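Soluble lytic murein transglycosylase (Pseudomonas aeruginosa, PDB 5OHU) turns over cell-wall peptidoglycan as a lytic transglycosylase, cutting its glycan strands in both exolytic and endolytic fashion. Local coordinates at residues A380-V385 with H635-D640; R372-F377 with Q629-W634; N568-S573 with D596-T601; T340-Y345 with T607-Q612. All coordinates share one frame; numbering follows the deposited sequence.

In the fold
All four contacts cluster on one side of the chain's centre, with their own centres between about 8 Å (contacts 1 and 2) and about 15 Å (contacts 1 and 4) apart. Along the chain, helix 341-354 comes first (contact 4), then helix 374-383, which serves contacts 2 and 1. After a long interval come helices 569-578 and 595-600, which pair with each other in contact 3, and then helix 605-624, the loop that follows it and strand 638-639 return to contacts 4, 2 and 1 in that order. Contact 3 lies within the SLT family region, of lysozyme-like fold, while the other three join residues 607-640 to helices some 250 residues earlier.

Contact 1: residues A380-V385 with H635-D640; sequences ADRLSV and HERYFD
Arg637 NH2 donates to Asp381 OD2 over 2.6 Å, the shorter limb of an end-on, two-pronged salt bridge that ties the last turn of helix 374-383 to the residues leading into strand 638-639. The second limb runs from Arg637 NH1 to Asp381 OD1, 3.2 Å long, and both are nearly straight. OD2 offers its syn lone pair, whereas OD1 is met on the syn side but somewhat out of the carboxylate plane, because the two flat groups are twisted 28° from coplanarity. Arginine suits the place: its paired nitrogens match the spacing of the carboxylate oxygens, and the two grips fix the rotation of both groups. The kink in the arginine chain at chi3 (68°) turns its NH1-NH2 end onto the aspartate.

Arg382, the next residue on the helix, passes alongside Arg637, its guanidinium almost perpendicular, with NH1 at the edge of the Arg637 group, 3.7 Å from NH2. Two arginines are thus gathered beside one carboxylate, and Arg382 has a salt bridge of its own to Asp596. Behind them the helix ends in a Schellman motif: Ser384 takes positive phi and Val385 N reaches back to Ala380 O. A water completes the contact, accepting from Arg637 NE at 3.1 Å and, weakly, from Arg382 NH1 at 3.5 Å.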
# COMPACT_ATOMS: atom_id res chain seq x y z
N ALA A 380 4.53 -22.63 16.47
CA ALA A 380 4.11 -24.03 16.56
C ALA A 380 5.20 -24.95 16.04
O ALA A 380 5.47 -26.00 16.63
CB ALA A 380 2.81 -24.25 15.80
N ASP A 381 5.86 -24.56 14.94
CA ASP A 381 6.96 -25.37 14.43
C ASP A 381 8.09 -25.49 15.45
O ASP A 381 8.69 -26.56 15.59
CB ASP A 381 7.49 -24.79 13.13
CG ASP A 381 8.75 -25.47 12.67
OD1 ASP A 381 8.65 -26.59 12.13
OD2 ASP A 381 9.84 -24.89 12.86
N ARG A 382 8.41 -24.41 16.15
CA ARG A 382 9.48 -24.49 17.15
C ARG A 382 9.09 -25.39 18.31
O ARG A 382 9.96 -26.02 18.91
CB ARG A 382 9.87 -23.10 17.65
CG ARG A 382 10.40 -22.20 16.56
CD ARG A 382 11.86 -22.57 16.28
NE ARG A 382 12.38 -21.83 15.11
CZ ARG A 382 13.29 -22.26 14.24
NH1 ARG A 382 13.80 -23.47 14.35
NH2 ARG A 382 13.70 -21.46 13.26
N LEU A 383 7.81 -25.45 18.65
CA LEU A 383 7.33 -26.38 19.66
C LEU A 383 7.08 -27.78 19.11
O LEU A 383 6.82 -28.69 19.90
CB LEU A 383 6.04 -25.84 20.29
CG LEU A 383 6.05 -24.58 21.16
CD1 LEU A 383 4.62 -24.11 21.43
CD2 LEU A 383 6.79 -24.81 22.48
N SER A 384 7.12 -27.97 17.79
CA SER A 384 6.76 -29.25 17.15
C SER A 384 5.37 -29.72 17.57
O SER A 384 5.15 -30.87 17.94
CB SER A 384 7.80 -30.33 17.44
OG SER A 384 9.08 -29.93 16.98
N VAL A 385 4.41 -28.80 17.52
CA VAL A 385 3.02 -29.13 17.79
C VAL A 385 2.24 -28.88 16.51
O VAL A 385 2.70 -28.14 15.63
CB VAL A 385 2.46 -28.33 18.99
CG1 VAL A 385 3.31 -28.59 20.25
CG2 VAL A 385 2.40 -26.86 18.66
N HIS A 635 14.48 -29.41 3.69
CA HIS A 635 15.59 -28.92 2.90
C HIS A 635 15.63 -27.40 2.80
O HIS A 635 16.59 -26.87 2.24
CB HIS A 635 15.58 -29.51 1.50
CG HIS A 635 14.50 -28.97 0.62
ND1 HIS A 635 13.20 -29.46 0.64
CD2 HIS A 635 14.53 -28.03 -0.35
CE1 HIS A 635 12.48 -28.83 -0.27
NE2 HIS A 635 13.26 -27.95 -0.89
N GLU A 636 14.62 -26.70 3.32
CA GLU A 636 14.55 -25.25 3.26
C GLU A 636 15.02 -24.55 4.54
O GLU A 636 15.20 -23.33 4.53
CB GLU A 636 13.11 -24.82 2.95
CG GLU A 636 12.57 -25.35 1.63
CD GLU A 636 11.07 -25.11 1.45
OE1 GLU A 636 10.62 -25.05 0.28
OE2 GLU A 636 10.35 -25.01 2.49
N ARG A 637 15.24 -25.29 5.63
CA ARG A 637 15.44 -24.65 6.92
C ARG A 637 16.77 -23.89 7.01
O ARG A 637 16.89 -22.96 7.82
CB ARG A 637 15.34 -25.69 8.04
CG ARG A 637 14.05 -26.51 7.93
CD ARG A 637 13.81 -27.42 9.12
NE ARG A 637 13.52 -26.64 10.30
CZ ARG A 637 12.31 -26.46 10.82
NH1 ARG A 637 11.25 -27.02 10.27
NH2 ARG A 637 12.17 -25.71 11.91
N TYR A 638 17.78 -24.27 6.22
CA TYR A 638 19.04 -23.55 6.11
C TYR A 638 19.43 -23.42 4.65
O TYR A 638 19.11 -24.30 3.84
CB TYR A 638 20.22 -24.24 6.81
CG TYR A 638 20.16 -24.32 8.30
CD1 TYR A 638 20.50 -23.24 9.07
CD2 TYR A 638 19.79 -25.51 8.94
CE1 TYR A 638 20.44 -23.30 10.45
CE2 TYR A 638 19.74 -25.58 10.31
CZ TYR A 638 20.08 -24.46 11.06
OH TYR A 638 20.04 -24.50 12.43
N PHE A 639 20.14 -22.35 4.33
CA PHE A 639 20.70 -22.17 3.00
C PHE A 639 21.83 -21.15 3.04
O PHE A 639 21.87 -20.28 3.92
CB PHE A 639 19.63 -21.77 1.97
CG PHE A 639 18.60 -20.80 2.48
CD1 PHE A 639 18.81 -19.44 2.45
CD2 PHE A 639 17.38 -21.27 2.95
CE1 PHE A 639 17.85 -18.56 2.88
CE2 PHE A 639 16.41 -20.40 3.39
CZ PHE A 639 16.65 -19.04 3.35
N ASP A 640 22.76 -21.30 2.10
CA ASP A 640 24.04 -20.62 2.04
C ASP A 640 24.13 -19.81 0.75
O ASP A 640 23.23 -19.83 -0.09
CB ASP A 640 25.21 -21.61 2.11
CG ASP A 640 25.38 -22.25 3.48
OD1 ASP A 640 24.37 -22.52 4.17
OD2 ASP A 640 26.54 -22.50 3.87
O HOH W 1 15.67 -25.43 12.15

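Contact 2: residues R372-F377 with Q629-W634; sequences RDFYGF and QPIVDW
Phe377 and Ile631 bring the two backbones nearest, their CA atoms 6.6 Å apart, where the first turn of helix 374-383 meets a chain without regular helix or strand, between helix 605-624 and strand 638-639. Both backbone polar atoms of Ile631 are taken up by side chains from elsewhere: its N by Tyr387 OH, its O by Arg569 NH2.

Ile631 carries the whole of its side of the packing. With CG1 anti to the backbone nitrogen (chi1 -173°), the long branch extends toward the helix and its CD1 methyl meets two phenylalanines one turn apart. It lies 4.0 Å from Phe374 CD1 and 3.9 Å from Phe377 CB. Phe374 crosses the isoleucine at about a right angle and approaches with the side of its ring that carries CD1 and CE1. Phe377 instead offers chiefly its CB, since its ring leads away from the loop, toward an edge-to-face meeting with Tyr387. Isoleucine suits the place: its CG1-CD1 arm is long enough to reach between Phe374 CD1 and Phe377 CB, and, wholly apolar, it asks for no polar partner in a buried position.

On the far side of Phe374, its CD2 sits 3.9 Å above the centre of the Tyr375 ring. The start of the helix is fixed by Asp373, whose OD1 accepts from Gly376 N at 3.2 Å. Helix 605-624 lies against the phenylalanines with Ser616 and Val619. The N-capped first turn of helix 374-383 is thus packed, through a loop isoleucine, into a buried apolar interface with the C-terminal segment of the chain.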
# COMPACT_ATOMS: atom_id res chain seq x y z
N ARG A 372 -3.04 -17.12 14.06
CA ARG A 372 -3.32 -17.75 12.78
C ARG A 372 -2.46 -17.21 11.64
O ARG A 372 -2.81 -17.39 10.47
CB ARG A 372 -4.80 -17.61 12.44
CG ARG A 372 -5.72 -18.01 13.57
CD ARG A 372 -6.98 -18.66 13.06
NE ARG A 372 -6.69 -19.82 12.23
CZ ARG A 372 -7.61 -20.65 11.74
NH1 ARG A 372 -8.89 -20.45 12.00
NH2 ARG A 372 -7.24 -21.68 10.99
N ASP A 373 -1.33 -16.56 11.94
CA ASP A 373 -0.52 -15.97 10.88
C ASP A 373 0.84 -16.66 10.81
O ASP A 373 1.08 -17.69 11.46
CB ASP A 373 -0.40 -14.46 11.08
CG ASP A 373 0.49 -14.08 12.25
OD1 ASP A 373 0.77 -14.93 13.12
OD2 ASP A 373 0.89 -12.90 12.31
N PHE A 374 1.74 -16.08 10.01
CA PHE A 374 3.05 -16.68 9.76
C PHE A 374 3.81 -16.95 11.05
O PHE A 374 4.38 -18.03 11.23
CB PHE A 374 3.86 -15.77 8.82
CG PHE A 374 5.30 -16.18 8.64
CD1 PHE A 374 5.63 -17.23 7.76
CD2 PHE A 374 6.32 -15.56 9.36
CE1 PHE A 374 6.94 -17.64 7.57
CE2 PHE A 374 7.65 -15.96 9.16
CZ PHE A 374 7.96 -17.01 8.27
N TYR A 375 3.84 -15.98 11.97
CA TYR A 375 4.61 -16.16 13.20
C TYR A 375 3.96 -17.16 14.16
O TYR A 375 4.66 -17.77 14.98
CB TYR A 375 4.82 -14.81 13.89
CG TYR A 375 5.66 -13.85 13.05
CD1 TYR A 375 7.04 -14.01 12.94
CD2 TYR A 375 5.06 -12.79 12.35
CE1 TYR A 375 7.81 -13.16 12.15
CE2 TYR A 375 5.83 -11.93 11.57
CZ TYR A 375 7.21 -12.11 11.49
OH TYR A 375 7.96 -11.25 10.71
N GLY A 376 2.64 -17.34 14.10
CA GLY A 376 2.03 -18.43 14.85
C GLY A 376 2.46 -19.80 14.33
O GLY A 376 2.72 -20.71 15.11
N PHE A 377 2.54 -19.95 13.00
CA PHE A 377 3.08 -21.18 12.43
C PHE A 377 4.51 -21.42 12.89
O PHE A 377 4.87 -22.54 13.29
CB PHE A 377 3.02 -21.12 10.90
CG PHE A 377 1.62 -21.25 10.34
CD1 PHE A 377 0.89 -22.42 10.52
CD2 PHE A 377 1.05 -20.21 9.63
CE1 PHE A 377 -0.41 -22.54 9.99
CE2 PHE A 377 -0.22 -20.31 9.12
CZ PHE A 377 -0.96 -21.47 9.28
N GLN A 629 1.48 -29.58 4.25
CA GLN A 629 2.61 -28.72 3.90
C GLN A 629 3.07 -28.06 5.19
O GLN A 629 2.35 -27.22 5.75
CB GLN A 629 2.17 -27.69 2.86
CG GLN A 629 3.22 -26.67 2.42
CD GLN A 629 4.51 -27.30 1.95
OE1 GLN A 629 5.52 -27.33 2.66
NE2 GLN A 629 4.49 -27.79 0.73
N PRO A 630 4.23 -28.41 5.72
CA PRO A 630 4.78 -27.67 6.85
C PRO A 630 5.16 -26.26 6.40
O PRO A 630 5.37 -26.00 5.21
CB PRO A 630 6.03 -28.47 7.23
CG PRO A 630 6.36 -29.32 6.03
CD PRO A 630 5.10 -29.50 5.25
N ILE A 631 5.31 -25.35 7.37
CA ILE A 631 5.60 -23.96 7.02
C ILE A 631 6.88 -23.85 6.19
O ILE A 631 6.97 -23.02 5.28
CB ILE A 631 5.65 -23.08 8.28
CG1 ILE A 631 5.77 -21.58 7.89
CG2 ILE A 631 6.79 -23.49 9.22
CD1 ILE A 631 4.49 -21.00 7.30
N VAL A 632 7.89 -24.67 6.49
CA VAL A 632 9.03 -24.88 5.59
C VAL A 632 9.39 -26.36 5.62
O VAL A 632 9.20 -27.07 6.61
CB VAL A 632 10.28 -24.06 5.95
CG1 VAL A 632 10.12 -22.60 5.51
CG2 VAL A 632 10.58 -24.19 7.43
N ASP A 633 9.96 -26.81 4.51
CA ASP A 633 10.40 -28.18 4.38
C ASP A 633 11.80 -28.36 4.97
O ASP A 633 12.55 -27.39 5.14
CB ASP A 633 10.37 -28.59 2.90
CG ASP A 633 8.95 -28.82 2.42
OD1 ASP A 633 8.18 -29.51 3.14
OD2 ASP A 633 8.60 -28.31 1.35
N TRP A 634 12.13 -29.61 5.29
CA TRP A 634 13.45 -29.93 5.84
C TRP A 634 14.56 -29.30 5.02
O TRP A 634 15.48 -28.71 5.57
CB TRP A 634 13.68 -31.44 5.87
CG TRP A 634 12.73 -32.19 6.69
CD1 TRP A 634 11.88 -33.17 6.27
CD2 TRP A 634 12.54 -32.06 8.10
NE1 TRP A 634 11.14 -33.64 7.32
CE2 TRP A 634 11.52 -32.98 8.46
CE3 TRP A 634 13.11 -31.24 9.09
CZ2 TRP A 634 11.06 -33.11 9.78
CZ3 TRP A 634 12.65 -31.36 10.41
CH2 TRP A 634 11.63 -32.30 10.74

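Contact 3: residues N568-S573 with D596-T601; sequences NRVLAS and DVWIET
Leu571 CD2 rests over one face of the Trp598 indole in a CH-pi contact, 3.8 Å from the centroid of the six-membered ring and 15° off its normal. Its neighbour Val570 meets two residues with a single methyl: CG1 lies 3.9 Å from Trp598 CZ3, obliquely to the ring, and 3.7 Å from Ile599 CG1; the Val570 and Ile599 side chains cross at about a right angle. Trp598 has its CG anti to the backbone nitrogen (chi1 -173°), which carries the broad ring across to helix 569-578. Such a large residue suits axes that come no closer than 11.4 Å, and the beta-branched Val570 and Ile599 pack beside it.

The next shell holds these groups in position. Trp598 NE1, the polar atom of a buried ring, is satisfied by Trp586 O, and Phe639 of the C-terminal strand packs edge-to-face with the indole. Asn568 caps helix 569-578: its OD1 accepts from Leu571 N at 3.1 Å, the donor standing well above the carbonyl plane, and weakly from Val570 N. A turn later Ser573 OG donates to Arg569 O, over 2.7 Å, and also takes a bond from Trp495 NE1; Ser573 N reaches the same carbonyl from its other face.

The two helical segments run nearly parallel, 14° between their directions. Both come from the transglycosylase SLT family region, and this apolar packing between them is part of the helical core of a lysozyme-like fold.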
# COMPACT_ATOMS: atom_id res chain seq x y z
N ASN A 568 13.99 -24.47 -3.50
CA ASN A 568 13.70 -23.87 -2.20
C ASN A 568 12.57 -22.86 -2.39
O ASN A 568 12.76 -21.85 -3.08
CB ASN A 568 14.96 -23.22 -1.62
CG ASN A 568 14.72 -22.56 -0.26
OD1 ASN A 568 13.72 -21.88 -0.05
ND2 ASN A 568 15.69 -22.70 0.64
N ARG A 569 11.42 -23.11 -1.76
CA ARG A 569 10.22 -22.29 -1.97
C ARG A 569 10.36 -20.92 -1.34
O ARG A 569 9.75 -19.95 -1.82
CB ARG A 569 8.99 -23.01 -1.38
CG ARG A 569 8.42 -24.20 -2.17
CD ARG A 569 7.38 -24.92 -1.28
NE ARG A 569 7.78 -24.85 0.14
CZ ARG A 569 6.99 -24.48 1.13
NH1 ARG A 569 5.75 -24.07 0.86
NH2 ARG A 569 7.47 -24.45 2.37
N VAL A 570 11.11 -20.81 -0.25
CA VAL A 570 11.35 -19.50 0.37
C VAL A 570 12.05 -18.57 -0.60
O VAL A 570 11.62 -17.43 -0.83
CB VAL A 570 12.16 -19.65 1.67
CG1 VAL A 570 12.33 -18.29 2.33
CG2 VAL A 570 11.49 -20.64 2.62
N LEU A 571 13.17 -19.02 -1.17
CA LEU A 571 13.90 -18.19 -2.11
C LEU A 571 13.11 -17.98 -3.39
O LEU A 571 13.05 -16.86 -3.92
CB LEU A 571 15.25 -18.84 -2.41
CG LEU A 571 16.11 -19.07 -1.16
CD1 LEU A 571 17.34 -19.91 -1.53
CD2 LEU A 571 16.52 -17.73 -0.57
N ALA A 572 12.51 -19.05 -3.92
CA ALA A 572 11.78 -18.92 -5.18
C ALA A 572 10.59 -17.98 -5.03
O ALA A 572 10.29 -17.21 -5.95
CB ALA A 572 11.33 -20.30 -5.66
N SER A 573 9.90 -18.02 -3.89
CA SER A 573 8.79 -17.10 -3.67
C SER A 573 9.28 -15.67 -3.66
O SER A 573 8.67 -14.78 -4.28
CB SER A 573 8.06 -17.42 -2.36
OG SER A 573 7.47 -18.71 -2.41
N ASP A 596 14.22 -18.49 9.02
CA ASP A 596 13.39 -17.45 9.61
C ASP A 596 14.17 -16.14 9.79
O ASP A 596 13.59 -15.06 9.62
CB ASP A 596 12.78 -17.94 10.94
CG ASP A 596 13.82 -18.41 11.94
OD1 ASP A 596 15.01 -18.47 11.59
OD2 ASP A 596 13.43 -18.72 13.09
N VAL A 597 15.47 -16.22 10.08
CA VAL A 597 16.30 -15.01 10.08
C VAL A 597 16.35 -14.39 8.69
O VAL A 597 16.22 -13.17 8.52
CB VAL A 597 17.71 -15.32 10.61
CG1 VAL A 597 18.63 -14.09 10.43
CG2 VAL A 597 17.67 -15.74 12.08
N TRP A 598 16.57 -15.22 7.66
CA TRP A 598 16.67 -14.69 6.31
C TRP A 598 15.39 -13.96 5.91
O TRP A 598 15.45 -12.85 5.37
CB TRP A 598 16.97 -15.80 5.29
CG TRP A 598 17.24 -15.20 3.93
CD1 TRP A 598 18.43 -14.67 3.49
CD2 TRP A 598 16.31 -15.04 2.84
NE1 TRP A 598 18.30 -14.21 2.19
CE2 TRP A 598 17.01 -14.43 1.77
CE3 TRP A 598 14.97 -15.38 2.66
CZ2 TRP A 598 16.41 -14.14 0.56
CZ3 TRP A 598 14.37 -15.09 1.44
CH2 TRP A 598 15.09 -14.47 0.41
N ILE A 599 14.23 -14.57 6.18
CA ILE A 599 12.97 -13.93 5.84
C ILE A 599 12.82 -12.62 6.60
O ILE A 599 12.45 -11.59 6.03
CB ILE A 599 11.78 -14.87 6.13
CG1 ILE A 599 11.70 -15.97 5.08
CG2 ILE A 599 10.48 -14.08 6.06
CD1 ILE A 599 11.10 -17.26 5.63
N GLU A 600 13.11 -12.66 7.90
CA GLU A 600 12.92 -11.48 8.74
C GLU A 600 13.80 -10.32 8.28
O GLU A 600 13.43 -9.16 8.47
CB GLU A 600 13.24 -11.81 10.19
CG GLU A 600 12.71 -10.76 11.14
CD GLU A 600 11.22 -10.55 10.95
OE1 GLU A 600 10.47 -11.57 11.03
OE2 GLU A 600 10.82 -9.39 10.65
N THR A 601 14.96 -10.61 7.68
CA THR A 601 15.91 -9.57 7.32
C THR A 601 15.89 -9.27 5.83
O THR A 601 16.83 -8.65 5.32
CB THR A 601 17.33 -9.94 7.77
OG1 THR A 601 17.76 -11.14 7.12
CG2 THR A 601 17.40 -10.14 9.30

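Contact 4: residues T340-Y345 with T607-Q612; sequences TSRWRY and TRQYVQ
Arg342 reaches toward Arg608 and Gln612 on a chain extended through its first two torsions (chi1 172°, chi2 -177°) and then bent at chi3 (-62°), which swings the guanidinium across to helix 605-624. Its NH2 comes within 4.5 Å of Arg608 CD, a loose approach to the aliphatic part of that side chain. The real link is a water lying at the edge of the Arg342 guanidinium, in its plane. It accepts from Arg342 NH2 and donates to Gln612 OE1 over 2.6 Å, so an arginine and a glutamine too far apart to touch are joined through one molecule.

The two charged ends, Arg342 NH2 and Arg608 NH1, stay 5.0 Å apart, and each arginine has an acid partner: Arg342 NH1 pairs with Glu311, Arg608 NH1 with Asp605. Arg342 CD lies 3.3 Å above the Trp343 ring plane, toward its rim, which suits the nonpolar part of a long arginine. Thr340 OG1 caps the helix start at Trp343 N.

Helix 374-383 supplies a second bridge between these helices: its Tyr375 OH bonds both Arg342 NE and Gln612 NE2, while helix 569-578 packs on Tyr610 and Val611.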
# COMPACT_ATOMS: atom_id res chain seq x y z
N THR A 340 2.90 -7.37 18.72
CA THR A 340 2.79 -8.09 17.46
C THR A 340 3.28 -9.53 17.58
O THR A 340 4.17 -9.85 18.38
CB THR A 340 3.60 -7.39 16.38
OG1 THR A 340 4.99 -7.53 16.70
CG2 THR A 340 3.19 -5.91 16.32
N SER A 341 2.70 -10.39 16.75
CA SER A 341 3.17 -11.77 16.70
C SER A 341 4.63 -11.84 16.27
O SER A 341 5.35 -12.74 16.70
CB SER A 341 2.30 -12.57 15.74
OG SER A 341 2.18 -11.88 14.50
N ARG A 342 5.08 -10.90 15.43
CA ARG A 342 6.47 -10.85 15.00
C ARG A 342 7.43 -10.77 16.19
O ARG A 342 8.34 -11.60 16.34
CB ARG A 342 6.68 -9.66 14.06
CG ARG A 342 8.15 -9.44 13.73
CD ARG A 342 8.35 -8.23 12.87
NE ARG A 342 7.68 -8.38 11.59
CZ ARG A 342 6.88 -7.45 11.08
NH1 ARG A 342 6.66 -6.33 11.76
NH2 ARG A 342 6.30 -7.65 9.90
N TRP A 343 7.26 -9.77 17.05
CA TRP A 343 8.26 -9.61 18.09
C TRP A 343 8.01 -10.51 19.29
O TRP A 343 8.95 -10.79 20.03
CB TRP A 343 8.39 -8.14 18.50
CG TRP A 343 8.85 -7.38 17.31
CD1 TRP A 343 8.16 -6.42 16.60
CD2 TRP A 343 10.07 -7.61 16.60
NE1 TRP A 343 8.90 -6.02 15.52
CE2 TRP A 343 10.08 -6.73 15.50
CE3 TRP A 343 11.17 -8.45 16.81
CZ2 TRP A 343 11.14 -6.68 14.60
CZ3 TRP A 343 12.21 -8.40 15.92
CH2 TRP A 343 12.19 -7.53 14.83
N ARG A 344 6.78 -11.00 19.46
CA ARG A 344 6.60 -12.10 20.41
C ARG A 344 7.35 -13.33 19.92
O ARG A 344 8.02 -14.02 20.71
CB ARG A 344 5.11 -12.42 20.59
CG ARG A 344 4.36 -11.40 21.46
CD ARG A 344 2.93 -11.84 21.76
NE ARG A 344 2.07 -11.46 20.64
CZ ARG A 344 1.01 -12.15 20.22
NH1 ARG A 344 0.66 -13.27 20.83
NH2 ARG A 344 0.31 -11.69 19.18
N TYR A 345 7.30 -13.61 18.62
CA TYR A 345 8.07 -14.73 18.11
C TYR A 345 9.56 -14.51 18.31
O TYR A 345 10.26 -15.39 18.80
CB TYR A 345 7.78 -14.99 16.62
CG TYR A 345 8.71 -16.05 16.09
CD1 TYR A 345 8.50 -17.41 16.40
CD2 TYR A 345 9.83 -15.71 15.32
CE1 TYR A 345 9.37 -18.39 15.97
CE2 TYR A 345 10.71 -16.68 14.86
CZ TYR A 345 10.47 -18.02 15.19
OH TYR A 345 11.33 -19.00 14.74
N THR A 607 8.44 -7.58 0.00
CA THR A 607 8.84 -8.95 -0.31
C THR A 607 8.79 -9.83 0.93
O THR A 607 8.40 -11.00 0.86
CB THR A 607 10.22 -8.94 -0.94
OG1 THR A 607 10.20 -8.10 -2.10
CG2 THR A 607 10.59 -10.34 -1.36
N ARG A 608 9.14 -9.26 2.09
CA ARG A 608 9.06 -10.04 3.33
C ARG A 608 7.63 -10.51 3.58
O ARG A 608 7.39 -11.70 3.85
CB ARG A 608 9.57 -9.23 4.52
CG ARG A 608 9.29 -9.96 5.87
CD ARG A 608 9.50 -9.08 7.10
NE ARG A 608 10.77 -8.39 7.03
CZ ARG A 608 10.93 -7.09 6.81
NH1 ARG A 608 9.86 -6.28 6.69
NH2 ARG A 608 12.15 -6.60 6.75
N GLN A 609 6.66 -9.60 3.43
CA GLN A 609 5.27 -9.96 3.67
C GLN A 609 4.76 -10.90 2.58
O GLN A 609 3.99 -11.83 2.87
CB GLN A 609 4.40 -8.70 3.73
CG GLN A 609 2.99 -8.97 4.27
CD GLN A 609 3.03 -9.49 5.70
OE1 GLN A 609 3.65 -8.88 6.55
NE2 GLN A 609 2.38 -10.64 5.97
N TYR A 610 5.15 -10.65 1.33
CA TYR A 610 4.83 -11.57 0.25
C TYR A 610 5.23 -13.01 0.62
O TYR A 610 4.41 -13.93 0.57
CB TYR A 610 5.55 -11.11 -1.02
CG TYR A 610 5.23 -11.92 -2.25
CD1 TYR A 610 5.88 -13.13 -2.49
CD2 TYR A 610 4.27 -11.48 -3.16
CE1 TYR A 610 5.58 -13.87 -3.62
CE2 TYR A 610 3.98 -12.22 -4.29
CZ TYR A 610 4.63 -13.41 -4.52
OH TYR A 610 4.34 -14.14 -5.65
N VAL A 611 6.50 -13.21 0.97
CA VAL A 611 7.00 -14.55 1.29
C VAL A 611 6.24 -15.14 2.48
O VAL A 611 5.81 -16.29 2.45
CB VAL A 611 8.51 -14.49 1.57
CG1 VAL A 611 8.99 -15.81 2.15
CG2 VAL A 611 9.29 -14.13 0.28
N GLN A 612 6.09 -14.36 3.55
CA GLN A 612 5.37 -14.89 4.70
C GLN A 612 3.94 -15.25 4.34
O GLN A 612 3.44 -16.28 4.81
CB GLN A 612 5.43 -13.92 5.87
CG GLN A 612 6.85 -13.66 6.35
CD GLN A 612 6.90 -12.71 7.54
OE1 GLN A 612 5.91 -12.05 7.87
NE2 GLN A 612 8.07 -12.64 8.20
O HOH W 2 5.68 -9.46 8.26